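Local structure of sialidase B (Streptococcus pneumoniae serotype 4, 4XJW) at residues A[343-348]-A[353-358]; A[515-520]-A[570-575]; A[563-568]-A[600-605]. The protein cleaves terminal sialic acids, in alpha-2,3, alpha-2,6 or alpha-2,8 linkage, from oligosaccharides, glycoproteins and glycolipids, and can act as an intramolecular trans-sialidase. The protein carries 1 engineered substitution. One frame throughout, in Å; residues are numbered along the deposited sequence.

Contact 1 (A[343-348]-A[353-358]); sequences FRYTVR and VYNETT
The two strands of a beta hairpin, 345-347 and 352-355, meet here, with Thr346 and Tyr354 as an antiparallel hydrogen-bonded pair. Tyr354 N gives to Thr346 O at 2.8 Å and Thr346 N returns the bond to Tyr354 O, while Glu356 N adds a third bond to Arg344 O. On the face of Thr346 and Tyr354, the Glu356 chain bends back (chi2 -68°) and brings OE2 to two donors, Thr346 OG1 (2.5 Å, unusually short, so the exact length is doubtful) and Arg348 NH2 at 2.9 Å. Glu356 OE2 receives the arginine on its syn lone pair, in a salt bridge, although OE2 lies 32° out of the guanidinium plane. Arg348 CG also packs on Tyr354 CB. The other face carries Tyr345, whose CD2 lies 3.9 Å from Val353 CG1, and Asn355, whose CB and ND2 come close to Tyr345 CE2, the amide turned 67° from the ring. At the open end, Thr357 CG2 sits over the centre of the Arg344 guanidinium, whose NH1 is salt-bridged to Asp342. Glu356 OE1 is salt-bridged to Lys325. The hairpin lies between strands 330-337 and 360-366 of the antiparallel sheet, the first beside Tyr345 and Val347, the second beside Val353.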
loop_
_atom_site.group_PDB
_atom_site.type_symbol
_atom_site.label_atom_id
_atom_site.label_comp_id
_atom_site.label_asym_id
_atom_site.label_seq_id
_atom_site.Cartn_x
_atom_site.Cartn_y
_atom_site.Cartn_z
ATOM N N PHE A 343 -19.751 -15.397 -26.703
ATOM C CA PHE A 343 -18.484 -16.105 -26.579
ATOM C C PHE A 343 -18.557 -17.434 -27.315
ATOM O O PHE A 343 -19.073 -18.421 -26.790
ATOM C CB PHE A 343 -18.141 -16.315 -25.102
ATOM C CG PHE A 343 -17.652 -15.078 -24.419
ATOM C CD1 PHE A 343 -18.532 -14.047 -24.099
ATOM C CD2 PHE A 343 -16.302 -14.926 -24.119
ATOM C CE1 PHE A 343 -18.079 -12.898 -23.480
ATOM C CE2 PHE A 343 -15.844 -13.776 -23.503
ATOM C CZ PHE A 343 -16.729 -12.760 -23.179
ATOM N N ARG A 344 -18.042 -17.450 -28.537
ATOM C CA ARG A 344 -18.191 -18.606 -29.416
ATOM C C ARG A 344 -16.942 -19.487 -29.469
ATOM O O ARG A 344 -16.866 -20.426 -30.270
ATOM C CB ARG A 344 -18.608 -18.140 -30.820
ATOM C CG ARG A 344 -19.947 -17.395 -30.831
ATOM C CD ARG A 344 -20.267 -16.727 -32.168
ATOM N NE ARG A 344 -20.621 -17.689 -33.212
ATOM C CZ ARG A 344 -21.864 -18.081 -33.489
ATOM N NH1 ARG A 344 -22.890 -17.603 -32.795
ATOM N NH2 ARG A 344 -22.082 -18.962 -34.459
ATOM N N TYR A 345 -15.979 -19.205 -28.589
ATOM C CA TYR A 345 -14.698 -19.908 -28.597
ATOM C C TYR A 345 -14.252 -20.371 -27.206
ATOM O O TYR A 345 -14.664 -19.810 -26.183
ATOM C CB TYR A 345 -13.610 -19.028 -29.221
ATOM C CG TYR A 345 -13.917 -18.590 -30.636
ATOM C CD1 TYR A 345 -14.680 -17.454 -30.881
ATOM C CD2 TYR A 345 -13.449 -19.319 -31.724
ATOM C CE1 TYR A 345 -14.975 -17.057 -32.174
ATOM C CE2 TYR A 345 -13.730 -18.928 -33.017
ATOM C CZ TYR A 345 -14.494 -17.797 -33.236
ATOM O OH TYR A 345 -14.772 -17.410 -34.529
ATOM N N THR A 346 -13.420 -21.408 -27.187
ATOM C CA THR A 346 -12.759 -21.864 -25.968
ATOM C C THR A 346 -11.289 -22.111 -26.256
ATOM O O THR A 346 -10.899 -22.359 -27.402
ATOM C CB THR A 346 -13.363 -23.169 -25.409
ATOM O OG1 THR A 346 -13.426 -24.161 -26.446
ATOM C CG2 THR A 346 -14.748 -22.927 -24.847
ATOM N N VAL A 347 -10.471 -22.024 -25.212
ATOM C CA VAL A 347 -9.065 -22.380 -25.314
ATOM C C VAL A 347 -8.942 -23.827 -24.855
ATOM O O VAL A 347 -9.221 -24.140 -23.699
ATOM C CB VAL A 347 -8.172 -21.492 -24.429
ATOM C CG1 VAL A 347 -6.722 -21.774 -24.707
ATOM C CG2 VAL A 347 -8.456 -20.022 -24.675
ATOM N N ARG A 348 -8.539 -24.711 -25.760
ATOM C CA ARG A 348 -8.438 -26.131 -25.435
ATOM C C ARG A 348 -7.005 -26.550 -25.150
ATOM O O ARG A 348 -6.126 -25.707 -24.964
ATOM C CB ARG A 348 -8.987 -26.975 -26.576
ATOM C CG ARG A 348 -10.383 -26.591 -27.003
ATOM C CD ARG A 348 -11.436 -27.054 -26.019
ATOM N NE ARG A 348 -12.762 -26.982 -26.624
ATOM C CZ ARG A 348 -13.731 -27.863 -26.408
ATOM N NH1 ARG A 348 -13.527 -28.885 -25.590
ATOM N NH2 ARG A 348 -14.903 -27.723 -27.013
ATOM N N VAL A 353 -7.371 -22.541 -30.034
ATOM C CA VAL A 353 -8.631 -21.816 -29.963
ATOM C C VAL A 353 -9.689 -22.559 -30.776
ATOM O O VAL A 353 -9.558 -22.709 -31.991
ATOM C CB VAL A 353 -8.471 -20.378 -30.478
ATOM C CG1 VAL A 353 -9.777 -19.623 -30.366
ATOM C CG2 VAL A 353 -7.358 -19.664 -29.709
ATOM N N TYR A 354 -10.734 -23.016 -30.096
ATOM C CA TYR A 354 -11.744 -23.878 -30.702
ATOM C C TYR A 354 -13.048 -23.114 -30.874
ATOM O O TYR A 354 -13.521 -22.470 -29.939
ATOM C CB TYR A 354 -11.972 -25.092 -29.797
ATOM C CG TYR A 354 -12.592 -26.316 -30.445
ATOM C CD1 TYR A 354 -11.850 -27.132 -31.291
ATOM C CD2 TYR A 354 -13.905 -26.681 -30.167
ATOM C CE1 TYR A 354 -12.406 -28.260 -31.868
ATOM C CE2 TYR A 354 -14.471 -27.806 -30.737
ATOM C CZ TYR A 354 -13.716 -28.594 -31.586
ATOM O OH TYR A 354 -14.275 -29.718 -32.154
ATOM N N ASN A 355 -13.625 -23.183 -32.071
ATOM C CA ASN A 355 -14.934 -22.591 -32.330
ATOM C C ASN A 355 -16.035 -23.522 -31.816
ATOM O O ASN A 355 -16.202 -24.630 -32.324
ATOM C CB ASN A 355 -15.101 -22.303 -33.827
ATOM C CG ASN A 355 -16.369 -21.522 -34.144
ATOM O OD1 ASN A 355 -17.466 -21.898 -33.732
ATOM N ND2 ASN A 355 -16.220 -20.425 -34.879
ATOM N N GLU A 356 -16.774 -23.066 -30.806
ATOM C CA GLU A 356 -17.756 -23.899 -30.122
ATOM C C GLU A 356 -18.971 -24.168 -30.996
ATOM O O GLU A 356 -19.620 -25.209 -30.873
ATOM C CB GLU A 356 -18.207 -23.238 -28.813
ATOM C CG GLU A 356 -17.136 -23.179 -27.726
ATOM C CD GLU A 356 -16.783 -24.548 -27.189
ATOM O OE1 GLU A 356 -17.684 -25.226 -26.655
ATOM O OE2 GLU A 356 -15.608 -24.950 -27.307
ATOM N N THR A 357 -19.282 -23.223 -31.876
ATOM C CA THR A 357 -20.485 -23.321 -32.692
ATOM C C THR A 357 -20.308 -24.225 -33.918
ATOM O O THR A 357 -21.295 -24.721 -34.467
ATOM C CB THR A 357 -21.015 -21.926 -33.098
ATOM O OG1 THR A 357 -20.093 -21.288 -33.992
ATOM C CG2 THR A 357 -21.199 -21.050 -31.868
ATOM N N THR A 358 -19.062 -24.448 -34.337
ATOM C CA THR A 358 -18.781 -25.338 -35.468
ATOM C C THR A 358 -18.042 -26.599 -35.045
ATOM O O THR A 358 -17.843 -27.509 -35.854
ATOM C CB THR A 358 -17.948 -24.650 -36.573
ATOM O OG1 THR A 358 -16.626 -24.365 -36.089
ATOM C CG2 THR A 358 -18.612 -23.363 -37.027
HETATM O O HOH W 1 -18.569 -18.222 -35.584
#

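Contact 2 (A[515-520]-A[570-575]); sequences RTFFRT and VILSTP
Phe517 lays one face of its ring against Leu572, whose CD2 methyl stands almost on the ring axis. That methyl carbon is 3.8 Å from the centroid of the Phe517 ring and only 12° off the normal, a CH-pi contact over the ring face; its closest ring atom is Phe517 CD2, at 3.7 Å. The two side chains cross at about a right angle, the leucine rising from strand 569-575 with a single methyl leading. In Leu572, CG lies anti to the carbonyl carbon (chi1 -60°), and CD1 continues the chain while CD2 turns off onto the ring.

Val570, two residues earlier on the same face of the strand, reaches the far part of the ring. Its CG1 approaches Phe517 CE2 obliquely at 4.0 Å, and this methyl stands anti to the backbone N of the valine (chi1 166°), directed at the phenylalanine. The opposite face of the aromatic ring is covered within its own strand by Arg515 CG, 3.8 Å above the plane and displaced toward the rim. The ring is therefore held between an aliphatic methyl and the methylene part of an arginine, whose guanidinium is hydrogen-bonded to the backbone O of Asp596 and to Thr529 OG1.

All three touching residues are buried, and the joint is purely apolar, with the backbones too far apart to pair: the CA atoms of Phe517 and Leu572 are 8.8 Å apart. Two residues beyond Phe517 comes Arg519, a substrate-binding residue by similarity, salt-bridged to Glu503, a predicted active-site residue. The contact packs two neighbouring four-stranded antiparallel sheets of the sialidase beta-propeller against each other. Strand 513-518 runs between 504-510 and 526-530 in one, strand 569-575 between 556-559 and 584-592 in the other, and Ala557 and Tyr527 add their side chains around Phe517.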
loop_
_atom_site.group_PDB
_atom_site.type_symbol
_atom_site.label_atom_id
_atom_site.label_comp_id
_atom_site.label_asym_id
_atom_site.label_seq_id
_atom_site.Cartn_x
_atom_site.Cartn_y
_atom_site.Cartn_z
ATOM N N ARG A 515 -6.232 -21.727 12.905
ATOM C CA ARG A 515 -7.187 -20.670 13.208
ATOM C C ARG A 515 -7.080 -19.563 12.173
ATOM O O ARG A 515 -5.990 -19.093 11.861
ATOM C CB ARG A 515 -7.026 -20.101 14.606
ATOM C CG ARG A 515 -8.076 -19.013 14.892
ATOM C CD ARG A 515 -8.431 -18.938 16.344
ATOM N NE ARG A 515 -8.915 -20.222 16.818
ATOM C CZ ARG A 515 -8.888 -20.593 18.089
ATOM N NH1 ARG A 515 -8.413 -19.764 19.004
ATOM N NH2 ARG A 515 -9.320 -21.795 18.441
ATOM N N THR A 516 -8.235 -19.178 11.629
ATOM C CA THR A 516 -8.322 -18.119 10.629
ATOM C C THR A 516 -8.926 -16.881 11.264
ATOM O O THR A 516 -9.996 -16.965 11.853
ATOM C CB THR A 516 -9.199 -18.564 9.466
ATOM O OG1 THR A 516 -8.655 -19.758 8.884
ATOM C CG2 THR A 516 -9.278 -17.480 8.406
ATOM N N PHE A 517 -8.235 -15.745 11.156
ATOM C CA PHE A 517 -8.749 -14.458 11.622
ATOM C C PHE A 517 -9.199 -13.662 10.414
ATOM O O PHE A 517 -8.492 -13.602 9.406
ATOM C CB PHE A 517 -7.669 -13.688 12.390
ATOM C CG PHE A 517 -7.135 -14.434 13.580
ATOM C CD1 PHE A 517 -7.798 -14.394 14.802
ATOM C CD2 PHE A 517 -5.988 -15.194 13.472
ATOM C CE1 PHE A 517 -7.313 -15.076 15.896
ATOM C CE2 PHE A 517 -5.496 -15.893 14.566
ATOM C CZ PHE A 517 -6.158 -15.839 15.777
ATOM N N PHE A 518 -10.382 -13.058 10.484
ATOM C CA PHE A 518 -10.868 -12.327 9.319
ATOM C C PHE A 518 -11.678 -11.074 9.595
ATOM O O PHE A 518 -12.293 -10.917 10.646
ATOM C CB PHE A 518 -11.592 -13.248 8.320
ATOM C CG PHE A 518 -12.865 -13.878 8.850
ATOM C CD1 PHE A 518 -12.810 -14.946 9.731
ATOM C CD2 PHE A 518 -14.104 -13.410 8.433
ATOM C CE1 PHE A 518 -13.979 -15.541 10.201
ATOM C CE2 PHE A 518 -15.269 -13.999 8.885
ATOM C CZ PHE A 518 -15.204 -15.067 9.775
ATOM N N ARG A 519 -11.622 -10.183 8.619
ATOM C CA ARG A 519 -12.320 -8.910 8.627
ATOM C C ARG A 519 -13.817 -9.133 8.435
ATOM O O ARG A 519 -14.219 -10.020 7.676
ATOM C CB ARG A 519 -11.745 -8.078 7.472
ATOM C CG ARG A 519 -12.459 -6.783 7.158
ATOM C CD ARG A 519 -11.786 -6.144 5.948
ATOM N NE ARG A 519 -12.574 -5.034 5.430
ATOM C CZ ARG A 519 -12.224 -4.305 4.381
ATOM N NH1 ARG A 519 -11.093 -4.567 3.744
ATOM N NH2 ARG A 519 -13.002 -3.309 3.977
ATOM N N THR A 520 -14.633 -8.318 9.115
ATOM C CA THR A 520 -16.095 -8.402 9.024
ATOM C C THR A 520 -16.724 -7.021 8.862
ATOM O O THR A 520 -16.035 -6.022 8.652
ATOM C CB THR A 520 -16.740 -9.053 10.269
ATOM O OG1 THR A 520 -16.653 -8.166 11.392
ATOM C CG2 THR A 520 -16.074 -10.380 10.602
ATOM N N VAL A 570 0.352 -16.073 19.494
ATOM C CA VAL A 570 -0.104 -15.601 18.196
ATOM C C VAL A 570 0.034 -14.083 18.193
ATOM O O VAL A 570 -0.177 -13.439 19.223
ATOM C CB VAL A 570 -1.562 -16.017 17.969
ATOM C CG1 VAL A 570 -2.196 -15.282 16.797
ATOM C CG2 VAL A 570 -1.626 -17.513 17.765
ATOM N N ILE A 571 0.429 -13.505 17.060
ATOM C CA ILE A 571 0.513 -12.053 16.962
ATOM C C ILE A 571 -0.370 -11.552 15.821
ATOM O O ILE A 571 -0.293 -12.055 14.698
ATOM C CB ILE A 571 1.957 -11.559 16.790
ATOM C CG1 ILE A 571 2.834 -12.133 17.907
ATOM C CG2 ILE A 571 2.001 -10.033 16.793
ATOM C CD1 ILE A 571 4.315 -11.869 17.725
ATOM N N LEU A 572 -1.239 -10.591 16.133
ATOM C CA LEU A 572 -2.107 -9.971 15.145
ATOM C C LEU A 572 -1.634 -8.544 14.855
ATOM O O LEU A 572 -1.156 -7.850 15.751
ATOM C CB LEU A 572 -3.542 -9.916 15.676
ATOM C CG LEU A 572 -4.294 -11.185 16.047
ATOM C CD1 LEU A 572 -5.742 -10.816 16.401
ATOM C CD2 LEU A 572 -4.282 -12.211 14.926
ATOM N N SER A 573 -1.789 -8.107 13.609
ATOM C CA SER A 573 -1.522 -6.719 13.220
ATOM C C SER A 573 -2.785 -6.135 12.590
ATOM O O SER A 573 -3.346 -6.732 11.673
ATOM C CB SER A 573 -0.375 -6.675 12.212
ATOM O OG SER A 573 -0.323 -5.442 11.533
ATOM N N THR A 574 -3.207 -4.963 13.069
ATOM C CA THR A 574 -4.467 -4.358 12.642
ATOM C C THR A 574 -4.545 -2.952 13.188
ATOM O O THR A 574 -3.955 -2.665 14.229
ATOM C CB THR A 574 -5.673 -5.173 13.193
ATOM O OG1 THR A 574 -6.906 -4.502 12.887
ATOM C CG2 THR A 574 -5.562 -5.354 14.696
ATOM N N PRO A 575 -5.291 -2.064 12.507
ATOM C CA PRO A 575 -5.722 -0.849 13.200
ATOM C C PRO A 575 -6.605 -1.243 14.387
ATOM O O PRO A 575 -7.347 -2.233 14.323
ATOM C CB PRO A 575 -6.560 -0.129 12.140
ATOM C CG PRO A 575 -7.044 -1.232 11.228
ATOM C CD PRO A 575 -5.841 -2.146 11.145
#

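Contact 3 (A[563-568]-A[600-605]); sequences LIDGKE and WKYHYG. Engineered in segment 600-605: Gly605 (natural residue Asp).
Ile564 begins the contact with its CG2 methyl, which lies 4.3 Å from Tyr602 CE2, a loose apolar approach made obliquely to the ring. The isoleucine is buried, with Val588, Ala569 and Ile654 around it, and it also opens a type I' beta turn that ends at Lys567. Two backbone bonds close the turn, Ile564 N to Lys567 O at 2.8 Å and Lys567 N to Ile564 O at 2.9 Å.

Asp565 comes next, at the first corner of the turn, where phi is positive, as type I' requires. With CG anti to its carbonyl carbon (chi1 -66°), its carboxylate leads toward strand 597-605, and a single oxygen, OD2, does the polar work. Tyr602 OH donates to Asp565 OD2 at 2.4 Å, shorter than usual and of doubtful exact length, with the oxygen at the edge of the tyrosine ring and near its plane, while the carboxylate itself is turned 53° from that ring. Lys601 NZ donates to the same OD2 at 2.7 Å in a salt bridge, arriving from above the carboxylate plane, 48° out of it. The lysine chain is extended beyond CG, which places NZ at the carboxylate, and its CG rests over one face of the Tyr602 ring, toward the rim. The positive charge would be expected to stabilise the carboxylate as an anion, though the site is largely at the surface.

Gly566 fills the second corner, again at positive phi, and Lys567 completes the turn. That Lys601 and Tyr602, consecutive in one strand, both meet Asp565 is consistent with a classic beta bulge, in which both residues lie opposite Val588 of the neighbouring strand. The arrangement is that of a two-residue type I' hairpin turn, between strands 556-559 and 569-575, tied by its first corner residue to a bulged outermost strand of the same four-stranded antiparallel sheet.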
loop_
_atom_site.group_PDB
_atom_site.type_symbol
_atom_site.label_atom_id
_atom_site.label_comp_id
_atom_site.label_asym_id
_atom_site.label_seq_id
_atom_site.Cartn_x
_atom_site.Cartn_y
_atom_site.Cartn_z
ATOM N N LEU A 563 8.126 -19.390 22.880
ATOM C CA LEU A 563 7.163 -19.176 23.961
ATOM C C LEU A 563 7.288 -17.757 24.470
ATOM O O LEU A 563 8.374 -17.182 24.481
ATOM C CB LEU A 563 7.414 -20.137 25.128
ATOM C CG LEU A 563 7.364 -21.639 24.862
ATOM C CD1 LEU A 563 7.538 -22.416 26.170
ATOM C CD2 LEU A 563 6.084 -22.045 24.154
ATOM N N ILE A 564 6.158 -17.195 24.888
ATOM C CA ILE A 564 6.123 -15.910 25.567
ATOM C C ILE A 564 5.359 -16.157 26.867
ATOM O O ILE A 564 4.271 -16.731 26.847
ATOM C CB ILE A 564 5.409 -14.827 24.707
ATOM C CG1 ILE A 564 6.176 -14.578 23.404
ATOM C CG2 ILE A 564 5.268 -13.523 25.493
ATOM C CD1 ILE A 564 5.488 -13.574 22.452
ATOM N N ASP A 565 5.957 -15.769 27.992
ATOM C CA ASP A 565 5.396 -16.060 29.312
ATOM C C ASP A 565 5.118 -17.556 29.483
ATOM O O ASP A 565 4.142 -17.951 30.116
ATOM C CB ASP A 565 4.117 -15.248 29.560
ATOM C CG ASP A 565 4.376 -13.761 29.646
ATOM O OD1 ASP A 565 5.528 -13.370 29.932
ATOM O OD2 ASP A 565 3.418 -12.979 29.439
ATOM N N GLY A 566 5.978 -18.381 28.891
ATOM C CA GLY A 566 5.846 -19.822 28.976
ATOM C C GLY A 566 4.684 -20.404 28.198
ATOM O O GLY A 566 4.314 -21.562 28.400
ATOM N N LYS A 567 4.097 -19.606 27.306
ATOM C CA LYS A 567 2.945 -20.052 26.527
ATOM C C LYS A 567 3.162 -19.839 25.032
ATOM O O LYS A 567 3.994 -19.026 24.624
ATOM C CB LYS A 567 1.672 -19.326 26.984
ATOM C CG LYS A 567 1.429 -19.405 28.489
ATOM C CD LYS A 567 -0.026 -19.148 28.850
ATOM C CE LYS A 567 -0.870 -20.391 28.636
ATOM N NZ LYS A 567 -2.307 -20.137 28.913
ATOM N N GLU A 568 2.432 -20.589 24.218
ATOM C CA GLU A 568 2.524 -20.418 22.776
ATOM C C GLU A 568 1.790 -19.141 22.414
ATOM O O GLU A 568 0.802 -18.772 23.062
ATOM C CB GLU A 568 1.939 -21.615 22.050
ATOM C CG GLU A 568 2.677 -22.905 22.396
ATOM C CD GLU A 568 2.090 -24.127 21.725
ATOM O OE1 GLU A 568 1.397 -23.967 20.698
ATOM O OE2 GLU A 568 2.329 -25.250 22.223
ATOM N N TRP A 600 -5.656 -12.410 24.754
ATOM C CA TRP A 600 -4.961 -11.263 24.166
ATOM C C TRP A 600 -4.383 -10.367 25.256
ATOM O O TRP A 600 -5.060 -9.498 25.810
ATOM C CB TRP A 600 -5.883 -10.508 23.210
ATOM C CG TRP A 600 -6.460 -11.434 22.187
ATOM C CD1 TRP A 600 -7.713 -11.974 22.181
ATOM C CD2 TRP A 600 -5.784 -11.977 21.042
ATOM N NE1 TRP A 600 -7.867 -12.802 21.095
ATOM C CE2 TRP A 600 -6.700 -12.818 20.379
ATOM C CE3 TRP A 600 -4.498 -11.823 20.511
ATOM C CZ2 TRP A 600 -6.368 -13.503 19.210
ATOM C CZ3 TRP A 600 -4.173 -12.508 19.359
ATOM C CH2 TRP A 600 -5.096 -13.339 18.721
ATOM N N LYS A 601 -3.113 -10.604 25.558
ATOM C CA LYS A 601 -2.488 -10.092 26.771
ATOM C C LYS A 601 -1.724 -8.773 26.598
ATOM O O LYS A 601 -1.707 -7.933 27.503
ATOM C CB LYS A 601 -1.558 -11.168 27.326
ATOM C CG LYS A 601 -0.900 -10.837 28.648
ATOM C CD LYS A 601 -0.120 -12.062 29.141
ATOM C CE LYS A 601 0.508 -11.851 30.505
ATOM N NZ LYS A 601 1.163 -13.112 30.976
ATOM N N TYR A 602 -1.085 -8.594 25.446
ATOM C CA TYR A 602 -0.268 -7.406 25.201
ATOM C C TYR A 602 -0.740 -6.648 23.957
ATOM O O TYR A 602 -1.062 -7.265 22.941
ATOM C CB TYR A 602 1.202 -7.802 25.023
ATOM C CG TYR A 602 1.806 -8.549 26.195
ATOM C CD1 TYR A 602 2.204 -7.872 27.339
ATOM C CD2 TYR A 602 2.004 -9.924 26.141
ATOM C CE1 TYR A 602 2.768 -8.541 28.403
ATOM C CE2 TYR A 602 2.568 -10.605 27.195
ATOM C CZ TYR A 602 2.946 -9.904 28.328
ATOM O OH TYR A 602 3.504 -10.567 29.390
ATOM N N HIS A 603 -0.794 -5.320 24.047
ATOM C CA HIS A 603 -1.101 -4.457 22.900
ATOM C C HIS A 603 0.055 -3.480 22.708
ATOM O O HIS A 603 0.374 -2.718 23.621
ATOM C CB HIS A 603 -2.376 -3.648 23.161
ATOM C CG HIS A 603 -3.626 -4.470 23.181
ATOM N ND1 HIS A 603 -4.611 -4.351 22.221
ATOM C CD2 HIS A 603 -4.062 -5.412 24.052
ATOM C CE1 HIS A 603 -5.592 -5.192 22.495
ATOM N NE2 HIS A 603 -5.286 -5.845 23.603
ATOM N N TYR A 604 0.681 -3.492 21.531
ATOM C CA TYR A 604 1.740 -2.530 21.229
ATOM C C TYR A 604 1.272 -1.524 20.189
ATOM O O TYR A 604 0.867 -1.902 19.097
ATOM C CB TYR A 604 2.987 -3.238 20.699
ATOM C CG TYR A 604 4.022 -2.275 20.149
ATOM C CD1 TYR A 604 4.843 -1.539 21.002
ATOM C CD2 TYR A 604 4.174 -2.098 18.777
ATOM C CE1 TYR A 604 5.780 -0.646 20.500
ATOM C CE2 TYR A 604 5.104 -1.219 18.271
ATOM C CZ TYR A 604 5.905 -0.493 19.135
ATOM O OH TYR A 604 6.833 0.384 18.618
ATOM N N GLY A 605 1.340 -0.245 20.523
ATOM C CA GLY A 605 0.965 0.799 19.571
ATOM C C GLY A 605 2.107 1.079 18.597
ATOM O O GLY A 605 3.189 1.498 19.000
#

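Overall arrangement
Contact 2 is the buried one, an apolar joint between two sheets of the propeller, with the Phe517 side chain about 10 Å from that of Glu503, a predicted active-site residue. Contacts 1 and 3 lie nearer the surface and rely on carboxylates that each take a hydroxyl and a basic side chain, but contact 1 adds strand pairing within a hairpin, whereas contact 3 links a turn to a strand without backbone bonds. Contacts 2 and 3 share the sheet containing 569-575 and 597-605, and they touch: Trp600 CH2 packs on Leu572 CD1 at 3.5 Å, and the indole also reaches Phe517. Contact 1 stands apart in a separate sheet, its centre about 44 Å from that of contact 2.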